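Side-chain contacts in Ycf48-like protein (Thermosynechococcus elongatus, PDB 5OJ5), which probably promotes early assembly of photosystem II and the replacement of photodamaged D1, whose C-terminal prepropeptide it binds: residues Pro40-Asn45 with Cys294-Gly299; Arg186-Asn189 with Glu195-Ala198; Ile247-Pro252 with Leu273-Arg278; Leu262-Leu265 with Gly271-Asp274. All coordinates share one frame; numbering follows the deposited sequence. Where two conformers were deposited one is given.

Contact 1. Residues Pro40-Asn45 with Cys294-Gly299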
loop_
_atom_site.group_PDB
_atom_site.type_symbol
_atom_site.label_atom_id
_atom_site.label_comp_id
_atom_site.label_asym_id
_atom_site.label_seq_id
_atom_site.Cartn_x
_atom_site.Cartn_y
_atom_site.Cartn_z
ATOM N N PRO A 40 -14.400 19.671 11.422
ATOM C CA PRO A 40 -13.675 20.884 11.054
ATOM C C PRO A 40 -12.823 20.651 9.820
ATOM O O PRO A 40 -12.361 19.535 9.566
ATOM C CB PRO A 40 -12.815 21.187 12.292
ATOM C CG PRO A 40 -13.459 20.467 13.403
ATOM C CD PRO A 40 -14.044 19.218 12.793
ATOM N N ALA A 41 -12.639 21.727 9.057
ATOM C CA ALA A 41 -11.772 21.723 7.895
ATOM C C ALA A 41 -10.348 22.024 8.322
ATOM O O ALA A 41 -10.112 23.006 9.035
ATOM C CB ALA A 41 -12.225 22.792 6.907
ATOM N N LEU A 42 -9.410 21.238 7.805
ATOM C CA LEU A 42 -7.998 21.473 8.034
ATOM C C LEU A 42 -7.603 22.862 7.554
ATOM O O LEU A 42 -8.139 23.366 6.569
ATOM C CB LEU A 42 -7.224 20.420 7.230
ATOM C CG LEU A 42 -5.815 19.986 7.594
ATOM C CD1 LEU A 42 -5.761 19.458 9.012
ATOM C CD2 LEU A 42 -5.358 18.948 6.573
ATOM N N ASP A 43 -6.601 23.434 8.214
ATOM C CA ASP A 43 -6.131 24.787 7.922
ATOM C C ASP A 43 -5.179 24.880 6.741
ATOM O O ASP A 43 -4.988 25.984 6.213
ATOM C CB ASP A 43 -5.451 25.407 9.145
ATOM C CG ASP A 43 -6.433 25.905 10.172
ATOM O OD1 ASP A 43 -7.645 25.963 9.876
ATOM O OD2 ASP A 43 -5.968 26.273 11.272
ATOM N N TYR A 44 -4.577 23.772 6.320
ATOM C CA TYR A 44 -3.644 23.805 5.199
ATOM C C TYR A 44 -3.792 22.505 4.428
ATOM O O TYR A 44 -3.882 21.438 5.031
ATOM C CB TYR A 44 -2.182 23.922 5.669
ATOM C CG TYR A 44 -1.121 23.722 4.545
ATOM C CD1 TYR A 44 -0.958 24.637 3.497
ATOM C CD2 TYR A 44 -0.324 22.582 4.511
ATOM C CE1 TYR A 44 -0.003 24.437 2.492
ATOM C CE2 TYR A 44 0.628 22.375 3.507
ATOM C CZ TYR A 44 0.760 23.289 2.502
ATOM O OH TYR A 44 1.694 23.096 1.497
ATOM N N ASN A 45 -3.842 22.603 3.108
ATOM C CA ASN A 45 -3.889 21.422 2.268
ATOM C C ASN A 45 -2.499 21.187 1.687
ATOM O O ASN A 45 -2.080 21.943 0.793
ATOM C CB ASN A 45 -4.867 21.623 1.130
ATOM C CG ASN A 45 -4.694 20.513 0.092
ATOM O OD1 ASN A 45 -4.430 19.346 0.449
ATOM N ND2 ASN A 45 -4.737 20.864 -1.176
ATOM N N CYS A 294 -7.220 14.178 8.182
ATOM C CA CYS A 294 -5.992 14.212 8.938
ATOM C C CYS A 294 -6.296 14.318 10.421
ATOM O O CYS A 294 -7.133 15.121 10.837
ATOM C CB CYS A 294 -5.115 15.378 8.499
ATOM S SG CYS A 294 -3.602 15.602 9.397
ATOM N N SER A 295 -5.582 13.526 11.204
ATOM C CA SER A 295 -5.577 13.656 12.652
ATOM C C SER A 295 -4.194 14.094 13.090
ATOM O O SER A 295 -3.179 13.546 12.633
ATOM C CB SER A 295 -5.918 12.300 13.273
ATOM O OG SER A 295 -5.732 12.389 14.692
ATOM N N GLN A 296 -4.137 15.057 13.998
ATOM C CA GLN A 296 -2.879 15.544 14.540
ATOM C C GLN A 296 -2.665 15.057 15.961
ATOM O O GLN A 296 -1.680 15.436 16.601
ATOM C CB GLN A 296 -2.812 17.086 14.425
ATOM C CG GLN A 296 -2.746 17.498 12.946
ATOM C CD GLN A 296 -2.843 18.973 12.698
ATOM O OE1 GLN A 296 -1.845 19.681 12.752
ATOM N NE2 GLN A 296 -4.040 19.445 12.364
ATOM N N ASP A 297 -3.524 14.188 16.445
ATOM C CA ASP A 297 -3.451 13.655 17.797
ATOM C C ASP A 297 -3.453 12.134 17.769
ATOM O O ASP A 297 -4.028 11.485 18.637
ATOM C CB ASP A 297 -4.539 14.221 18.718
ATOM C CG ASP A 297 -5.962 14.016 18.194
ATOM O OD1 ASP A 297 -6.178 13.170 17.298
ATOM O OD2 ASP A 297 -6.898 14.712 18.698
ATOM N N GLY A 298 -2.862 11.548 16.729
ATOM C CA GLY A 298 -2.671 10.116 16.703
ATOM C C GLY A 298 -3.919 9.320 16.342
ATOM O O GLY A 298 -3.978 8.115 16.587
ATOM N N GLY A 299 -4.931 9.946 15.768
ATOM C CA GLY A 299 -6.099 9.221 15.315
ATOM C C GLY A 299 -7.312 9.434 16.164
ATOM O O GLY A 299 -8.360 8.857 15.855
#

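Contact 2. Residues Arg186-Asn189 with Glu195-Ala198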
loop_
_atom_site.group_PDB
_atom_site.type_symbol
_atom_site.label_atom_id
_atom_site.label_comp_id
_atom_site.label_asym_id
_atom_site.label_seq_id
_atom_site.Cartn_x
_atom_site.Cartn_y
_atom_site.Cartn_z
ATOM N N ARG A 186 -8.003 -9.776 1.153
ATOM C CA ARG A 186 -8.604 -8.504 0.802
ATOM C C ARG A 186 -7.593 -7.352 0.874
ATOM O O ARG A 186 -7.692 -6.374 0.127
ATOM C CB ARG A 186 -9.776 -8.233 1.774
ATOM C CG ARG A 186 -10.609 -7.039 1.433
ATOM C CD ARG A 186 -11.721 -6.908 2.422
ATOM N NE ARG A 186 -12.762 -6.014 1.965
ATOM C CZ ARG A 186 -13.913 -6.357 1.378
ATOM N NH1 ARG A 186 -14.274 -7.620 1.110
ATOM N NH2 ARG A 186 -14.744 -5.379 1.031
ATOM N N ASN A 187 -6.623 -7.442 1.770
ATOM C CA ASN A 187 -5.610 -6.416 1.961
ATOM C C ASN A 187 -4.479 -7.072 2.730
ATOM O O ASN A 187 -4.692 -8.068 3.432
ATOM C CB ASN A 187 -6.160 -5.168 2.686
ATOM C CG ASN A 187 -6.586 -4.078 1.733
ATOM O OD1 ASN A 187 -5.845 -3.730 0.816
ATOM N ND2 ASN A 187 -7.754 -3.489 1.963
ATOM N N LEU A 188 -3.285 -6.491 2.596
ATOM C CA LEU A 188 -2.060 -7.011 3.178
ATOM C C LEU A 188 -1.164 -5.833 3.502
ATOM O O LEU A 188 -0.949 -4.982 2.641
ATOM C CB LEU A 188 -1.372 -7.922 2.146
ATOM C CG LEU A 188 -0.008 -8.476 2.510
ATOM C CD1 LEU A 188 -0.058 -9.403 3.708
ATOM C CD2 LEU A 188 0.610 -9.194 1.309
ATOM N N ASN A 189 -0.609 -5.797 4.708
ATOM C CA ASN A 189 0.342 -4.739 5.077
ATOM C C ASN A 189 1.472 -5.342 5.885
ATOM O O ASN A 189 1.318 -6.382 6.539
ATOM C CB ASN A 189 -0.342 -3.591 5.830
ATOM C CG ASN A 189 -0.895 -2.559 4.884
ATOM O OD1 ASN A 189 -0.150 -2.043 4.047
ATOM N ND2 ASN A 189 -2.181 -2.281 4.958
ATOM N N GLU A 195 6.694 -8.202 10.107
ATOM C CA GLU A 195 5.422 -8.869 10.341
ATOM C C GLU A 195 4.427 -8.456 9.273
ATOM O O GLU A 195 4.545 -7.386 8.669
ATOM C CB GLU A 195 4.872 -8.417 11.689
ATOM C CG GLU A 195 5.856 -8.596 12.749
ATOM C CD GLU A 195 5.686 -7.619 13.929
ATOM O OE1 GLU A 195 5.577 -6.315 13.784
ATOM O OE2 GLU A 195 5.724 -8.202 15.048
ATOM N N TYR A 196 3.430 -9.306 9.045
ATOM C CA TYR A 196 2.359 -8.978 8.107
ATOM C C TYR A 196 1.012 -9.179 8.763
ATOM O O TYR A 196 0.845 -10.015 9.650
ATOM C CB TYR A 196 2.460 -9.864 6.848
ATOM C CG TYR A 196 3.678 -9.598 5.993
ATOM C CD1 TYR A 196 3.603 -8.701 4.926
ATOM C CD2 TYR A 196 4.902 -10.218 6.245
ATOM C CE1 TYR A 196 4.683 -8.473 4.086
ATOM C CE2 TYR A 196 6.006 -9.974 5.402
ATOM C CZ TYR A 196 5.878 -9.119 4.326
ATOM O OH TYR A 196 6.967 -8.923 3.499
ATOM N N VAL A 197 0.044 -8.410 8.253
ATOM C CA VAL A 197 -1.358 -8.553 8.627
ATOM C C VAL A 197 -2.177 -8.594 7.353
ATOM O O VAL A 197 -1.978 -7.780 6.445
ATOM C CB VAL A 197 -1.805 -7.451 9.613
ATOM C CG1 VAL A 197 -1.753 -6.026 9.035
ATOM C CG2 VAL A 197 -3.237 -7.739 10.107
ATOM N N ALA A 198 -3.090 -9.564 7.276
ATOM C CA ALA A 198 -3.899 -9.802 6.089
ATOM C C ALA A 198 -5.367 -9.884 6.481
ATOM O O ALA A 198 -5.732 -10.627 7.400
ATOM C CB ALA A 198 -3.501 -11.109 5.438
#

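Contact 3. Residues Ile247-Pro252 with Leu273-Arg278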
loop_
_atom_site.group_PDB
_atom_site.type_symbol
_atom_site.label_atom_id
_atom_site.label_comp_id
_atom_site.label_asym_id
_atom_site.label_seq_id
_atom_site.Cartn_x
_atom_site.Cartn_y
_atom_site.Cartn_z
ATOM N N ILE A 247 -13.100 3.218 12.142
ATOM C CA ILE A 247 -11.723 2.781 12.385
ATOM C C ILE A 247 -11.530 2.435 13.855
ATOM O O ILE A 247 -12.308 2.863 14.710
ATOM C CB ILE A 247 -10.645 3.790 11.923
ATOM C CG1 ILE A 247 -10.594 4.986 12.876
ATOM C CG2 ILE A 247 -10.862 4.194 10.496
ATOM C CD1 ILE A 247 -9.500 5.998 12.534
ATOM N N ALA A 248 -10.480 1.661 14.149
ATOM C CA ALA A 248 -10.092 1.378 15.527
ATOM C C ALA A 248 -8.608 1.052 15.604
ATOM O O ALA A 248 -7.955 0.759 14.594
ATOM C CB ALA A 248 -10.921 0.228 16.133
ATOM N N PHE A 249 -8.071 1.115 16.823
ATOM C CA PHE A 249 -6.667 0.851 17.103
ATOM C C PHE A 249 -6.559 -0.180 18.214
ATOM O O PHE A 249 -7.355 -0.186 19.162
ATOM C CB PHE A 249 -5.957 2.134 17.566
ATOM C CG PHE A 249 -5.999 3.232 16.547
ATOM C CD1 PHE A 249 -5.024 3.303 15.583
ATOM C CD2 PHE A 249 -7.034 4.145 16.509
ATOM C CE1 PHE A 249 -5.059 4.315 14.601
ATOM C CE2 PHE A 249 -7.070 5.152 15.534
ATOM C CZ PHE A 249 -6.076 5.226 14.576
ATOM N N SER A 250 -5.540 -1.028 18.118
ATOM C CA SER A 250 -5.359 -2.057 19.123
ATOM C C SER A 250 -4.765 -1.471 20.413
ATOM O O SER A 250 -4.134 -0.406 20.430
ATOM C CB SER A 250 -4.500 -3.198 18.572
ATOM O OG SER A 250 -3.178 -2.788 18.332
ATOM N N ASP A 251 -5.002 -2.202 21.503
ATOM C CA ASP A 251 -4.562 -1.810 22.843
ATOM C C ASP A 251 -3.043 -1.905 22.925
ATOM O O ASP A 251 -2.465 -2.893 22.456
ATOM C CB ASP A 251 -5.216 -2.815 23.813
ATOM C CG ASP A 251 -4.665 -2.760 25.247
ATOM O OD1 ASP A 251 -4.944 -3.712 26.012
ATOM O OD2 ASP A 251 -3.982 -1.795 25.626
ATOM N N PRO A 252 -2.356 -0.911 23.493
ATOM C CA PRO A 252 -0.897 -1.052 23.617
ATOM C C PRO A 252 -0.458 -2.258 24.439
ATOM O O PRO A 252 0.593 -2.837 24.150
ATOM C CB PRO A 252 -0.454 0.285 24.236
ATOM C CG PRO A 252 -1.715 0.934 24.726
ATOM C CD PRO A 252 -2.812 0.446 23.841
ATOM N N LEU A 273 -10.326 3.670 2.781
ATOM C CA LEU A 273 -9.551 2.718 2.002
ATOM C C LEU A 273 -8.168 2.509 2.571
ATOM O O LEU A 273 -7.647 1.408 2.468
ATOM C CB LEU A 273 -9.495 3.186 0.553
ATOM C CG LEU A 273 -10.874 3.235 -0.124
ATOM C CD1 LEU A 273 -10.857 4.033 -1.400
ATOM C CD2 LEU A 273 -11.383 1.828 -0.350
ATOM N N ASP A 274 -7.512 3.551 3.107
ATOM C CA ASP A 274 -6.163 3.398 3.632
ATOM C C ASP A 274 -5.920 4.423 4.723
ATOM O O ASP A 274 -6.592 5.465 4.792
ATOM C CB ASP A 274 -5.109 3.557 2.525
ATOM C CG ASP A 274 -3.781 2.940 2.883
ATOM O OD1 ASP A 274 -3.743 2.074 3.794
ATOM O OD2 ASP A 274 -2.794 3.222 2.182
ATOM N N LEU A 275 -4.951 4.099 5.574
ATOM C CA LEU A 275 -4.575 4.924 6.716
ATOM C C LEU A 275 -3.053 4.887 6.773
ATOM O O LEU A 275 -2.462 3.796 6.675
ATOM C CB LEU A 275 -5.184 4.313 7.994
ATOM C CG LEU A 275 -4.973 5.073 9.300
ATOM C CD1 LEU A 275 -6.062 4.692 10.279
ATOM C CD2 LEU A 275 -3.647 4.760 9.925
ATOM N N ALA A 276 -2.405 6.035 6.900
ATOM C CA ALA A 276 -0.957 6.046 7.021
ATOM C C ALA A 276 -0.491 7.209 7.857
ATOM O O ALA A 276 -1.093 8.285 7.842
ATOM C CB ALA A 276 -0.276 6.105 5.643
ATOM N N TYR A 277 0.615 7.006 8.555
ATOM C CA TYR A 277 1.215 8.009 9.415
ATOM C C TYR A 277 2.310 8.771 8.680
ATOM O O TYR A 277 3.226 8.169 8.113
ATOM C CB TYR A 277 1.827 7.366 10.658
ATOM C CG TYR A 277 0.830 6.807 11.642
ATOM C CD1 TYR A 277 0.639 7.429 12.868
ATOM C CD2 TYR A 277 0.071 5.653 11.355
ATOM C CE1 TYR A 277 -0.266 6.916 13.780
ATOM C CE2 TYR A 277 -0.852 5.162 12.276
ATOM C CZ TYR A 277 -1.011 5.788 13.483
ATOM O OH TYR A 277 -1.919 5.255 14.373
ATOM N N ARG A 278 2.251 10.087 8.714
ATOM C CA ARG A 278 3.385 10.892 8.257
ATOM C C ARG A 278 4.435 11.013 9.349
ATOM O O ARG A 278 5.638 11.065 9.060
ATOM C CB ARG A 278 2.898 12.288 7.815
ATOM C CG ARG A 278 4.017 13.082 7.170
ATOM C CD ARG A 278 3.554 14.449 6.694
ATOM N NE ARG A 278 3.216 15.359 7.777
ATOM C CZ ARG A 278 4.098 16.091 8.451
ATOM N NH1 ARG A 278 5.383 16.036 8.108
ATOM N NH2 ARG A 278 3.673 16.885 9.414
#

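Contact 4. Residues Leu262-Leu265 with Gly271-Asp274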
loop_
_atom_site.group_PDB
_atom_site.type_symbol
_atom_site.label_atom_id
_atom_site.label_comp_id
_atom_site.label_asym_id
_atom_site.label_seq_id
_atom_site.Cartn_x
_atom_site.Cartn_y
_atom_site.Cartn_z
ATOM N N LEU A 262 -14.231 4.278 16.164
ATOM C CA LEU A 262 -14.257 5.703 15.870
ATOM C C LEU A 262 -14.927 5.953 14.530
ATOM O O LEU A 262 -14.858 5.132 13.610
ATOM C CB LEU A 262 -12.837 6.264 15.827
ATOM C CG LEU A 262 -12.037 6.122 17.107
ATOM C CD1 LEU A 262 -10.555 6.360 16.879
ATOM C CD2 LEU A 262 -12.580 7.069 18.179
ATOM N N SER A 263 -15.607 7.100 14.439
ATOM C CA SER A 263 -16.257 7.550 13.213
ATOM C C SER A 263 -15.612 8.872 12.843
ATOM O O SER A 263 -16.066 9.946 13.276
ATOM C CB SER A 263 -17.749 7.749 13.437
ATOM O OG SER A 263 -18.302 6.571 13.965
ATOM N N PRO A 264 -14.553 8.840 12.049
ATOM C CA PRO A 264 -13.850 10.092 11.714
ATOM C C PRO A 264 -14.710 11.129 11.002
ATOM O O PRO A 264 -14.503 12.329 11.232
ATOM C CB PRO A 264 -12.703 9.582 10.830
ATOM C CG PRO A 264 -12.419 8.234 11.382
ATOM C CD PRO A 264 -13.773 7.652 11.677
ATOM N N LEU A 265 -15.658 10.713 10.153
ATOM C CA LEU A 265 -16.570 11.622 9.453
ATOM C C LEU A 265 -17.965 11.620 10.052
ATOM O O LEU A 265 -18.905 12.117 9.418
ATOM C CB LEU A 265 -16.663 11.285 7.967
ATOM C CG LEU A 265 -15.684 12.007 7.072
ATOM C CD1 LEU A 265 -15.847 11.595 5.638
ATOM C CD2 LEU A 265 -15.835 13.502 7.197
ATOM N N GLY A 271 -16.824 5.310 2.838
ATOM C CA GLY A 271 -15.911 4.286 3.226
ATOM C C GLY A 271 -14.487 4.780 3.133
ATOM O O GLY A 271 -14.115 5.596 2.278
ATOM N N PHE A 272 -13.666 4.242 4.014
ATOM C CA PHE A 272 -12.245 4.530 3.962
ATOM C C PHE A 272 -11.494 3.363 3.345
ATOM O O PHE A 272 -11.921 2.211 3.410
ATOM C CB PHE A 272 -11.667 4.862 5.347
ATOM C CG PHE A 272 -12.330 6.056 5.926
ATOM C CD1 PHE A 272 -13.154 5.959 7.066
ATOM C CD2 PHE A 272 -12.190 7.280 5.317
ATOM C CE1 PHE A 272 -13.791 7.092 7.611
ATOM C CE2 PHE A 272 -12.833 8.428 5.844
ATOM C CZ PHE A 272 -13.629 8.309 6.977
ATOM N N LEU A 273 -10.326 3.670 2.781
ATOM C CA LEU A 273 -9.551 2.718 2.002
ATOM C C LEU A 273 -8.168 2.509 2.571
ATOM O O LEU A 273 -7.647 1.408 2.468
ATOM C CB LEU A 273 -9.495 3.186 0.553
ATOM C CG LEU A 273 -10.874 3.235 -0.124
ATOM C CD1 LEU A 273 -10.857 4.033 -1.400
ATOM C CD2 LEU A 273 -11.383 1.828 -0.350
ATOM N N ASP A 274 -7.512 3.551 3.107
ATOM C CA ASP A 274 -6.163 3.398 3.632
ATOM C C ASP A 274 -5.920 4.423 4.723
ATOM O O ASP A 274 -6.592 5.465 4.792
ATOM C CB ASP A 274 -5.109 3.557 2.525
ATOM C CG ASP A 274 -3.781 2.940 2.883
ATOM O OD1 ASP A 274 -3.743 2.074 3.794
ATOM O OD2 ASP A 274 -2.794 3.222 2.182
#

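Contact 1. Residues Pro40-Asn45 with Cys294-Gly299
Leu-42 drops its isobutyl end onto Cys-294 and Gln-296, two residues that turn toward the N-terminal segment while Ser-295 between them turns the other way. The leucine loses the most surface here. Its CG lies anti to the backbone N (chi1 -156°), and both methyls meet the cysteine: CD2 rests 4.1 Å from Cys-294 CB and CD1 lies 4.2 Å from that same Cys-294 CB. A branched aliphatic side chain suits the place, since one end can touch a small buried residue and a long exposed one together. Gln-296, exposed to solvent, adds the second contact. Its chain is extended beyond CG and brings NE2 to 3.8 Å from Leu-42 CD1, a van der Waals approach of amide to methyl. The leucine was modelled in two orientations, so these distances describe one of them.

The Gln-296 end belongs to the sequence Ser-Gln-Asp-Gly-Gly-Gln-Thr-Trp, an Asp-box turn of the kind found in BNR-repeat propellers. Ser-295 OG organises it, receiving Gly-299 N at 2.8 Å and, weakly, Asp-297 N at 3.3 Å, and it also bonds to Thr-301 O. Both glycines adopt positive phi, which suits a residue without a side chain.

Trp-284 touches both Leu-42 and Cys-294. The N-terminal segment is fixed to the blade's outermost strand, 303-304, by main-chain bonds of Pro-40 and Leu-42 to Gln-304, and the Leu-42 side chain adds van der Waals contact, methyl to CB and methyl to amide, which makes no directional demand.

Contact 2. Residues Arg186-Asn189 with Glu195-Ala198
A beta hairpin, the inner two strands of one propeller blade, brings Asn-189 opposite Val-197 and Leu-188 opposite Ala-198. Asn-189 and Val-197 form the antiparallel hydrogen-bonded pair: Asn-189 N reaches Val-197 O at 3.0 Å, and Val-197 N returns to Asn-189 O at 2.9 Å. Asn-189 O also meets the CA-H of Tyr-196, the heavy atoms 3.2 Å apart. Leu-188 and Ala-198 are the non-hydrogen-bonded pair, with CA atoms 4.4 Å apart.

Swung anti to the backbone N (chi1 175°), the leucine's CG carries CD1 across the hairpin, 3.9 Å from Tyr-196 CD1 and 4.2 Å from Ala-198 CB. Alanine is small enough to leave the methyl this course. Beta-branched Val-197 suits an extended strand, and its CG1 lies 4.3 Å from Asn-189 CB on the other face.

That second face looks to the following blade: the ND2 atoms of Asn-187 and Asn-189 bond to His-228 O and Met-230 O of strand 227-232, and Val-197 packs on Phe-232. The Leu-188 face meets Ile-158 of strand 154-159 in the preceding blade, where Tyr-196 OH bonds to Glu-156, with Trp-216 touching Leu-188, Tyr-196 and Ala-198.

Contact 3. Residues Ile247-Pro252 with Leu273-Arg278
The hydrophobic seam between two adjacent propeller blades is built here from Ile-247 and Phe-249 on one side and Leu-275 and Tyr-277 on the other. The strands are not paired as in a sheet: the axes of segments 247-251 and 273-277 come within 10.6 Å and cross at -46°, the distance of two sheets packed through their side chains. Alternation along the first strand does the sorting. Ile-247 and Phe-249 point at the neighbouring blade, while Ala-248 points away from it and touches Met-240 of the adjoining strand.

Leu-275 fills the middle. Its CD1 lies 4.3 Å from Ile-247 CD1 and 4.3 Å from Phe-249 CZ, so one methyl touches both partners. Branched aliphatic residues suit a buried seam, having no polar group to satisfy.

Phe-249 and Tyr-277 reach for each other from opposite directions. In Phe-249 the CG stands anti to the carbonyl carbon (chi1 -60°), which sends the ring out from its strand, and Tyr-277 does likewise. The two meet where Tyr-277 OH abuts Phe-249 CE1 at 3.3 Å and CD1 of the same Phe-249 at 3.9 Å. This is an oblique approach of phenol oxygen to ring carbons, not a ring stack; the length of tyrosine lets it span the gap.

Trp-239 of strand 238-242 lies against both Phe-249 and Leu-275, Val-283 and Leu-285 of strand 283-287 touch Leu-275 within its own blade, and Trp-302 touches Ile-247. At the start of strand 272-277, Leu-273 and Asp-274 form a classic beta bulge opposite Ala-286, and Asp-274 OD2 bonds onward to Ile-318 N of strand 317-320.

Contact 4. Residues Leu262-Leu265 with Gly271-Asp274
Aromatic-to-aliphatic contacts carry this meeting of Phe-272 with Pro-264 and Leu-265. The pyrrolidine ring makes the broader one: Pro-264 CD lies 4.1 Å and CG of Pro-264 4.2 Å from Phe-272 CE1, while Pro-264 CB sits 4.2 Å from Phe-272 CZ. Three ring carbons thus touch adjoining atoms at the far end of the phenyl group, in an oblique approach. Proline suits the spot, its closed ring offering a rigid apolar surface with no N-H to satisfy. Leu-265 adds a single aliphatic branch, CD1, at 4.2 Å from Phe-272 CZ. Phenylalanine in turn is long enough to reach both from strand 272-277.

Main-chain bonds tie both segments to their surroundings. Leu-262 bonds to Ile-247, joining the loop to strand 246-251, whereas Gly-271 bonds to Gly-288 within the next blade, and Leu-273 O accepts a bond from Asn-229 ND2 of strand 227-232.

Leu-293 of strand 292-295 touches Pro-264, Leu-265 and Phe-272 alike, and Ile-39 and Val-270 flank Leu-265. Buried and apolar throughout, the contact implies cohesion through dispersion and exclusion of water, holding the loop between blades against the strand it leads into.

Contacts 3 and 4 are buried and contiguous, both using strand 272-277: the Ile-247 side chain touches Pro-264, and Phe-249 meets Leu-262. Contact 1 is more peripheral, its centre about 21 Å from the centre of the chain, and partly open to solvent, yet its Gly-299 O lies against Phe-249 and Leu-262, so all three reach the blade that begins with strand 272-277. Contact 2 stands apart in a different blade, its centre about 10 Å from the centre of the chain. It alone joins paired strands, through main-chain hydrogen bonds; the others are held by side-chain packing, leucine and amide at the edge in contact 1, aromatic and aliphatic groups between blades and loop in contacts 3 and 4.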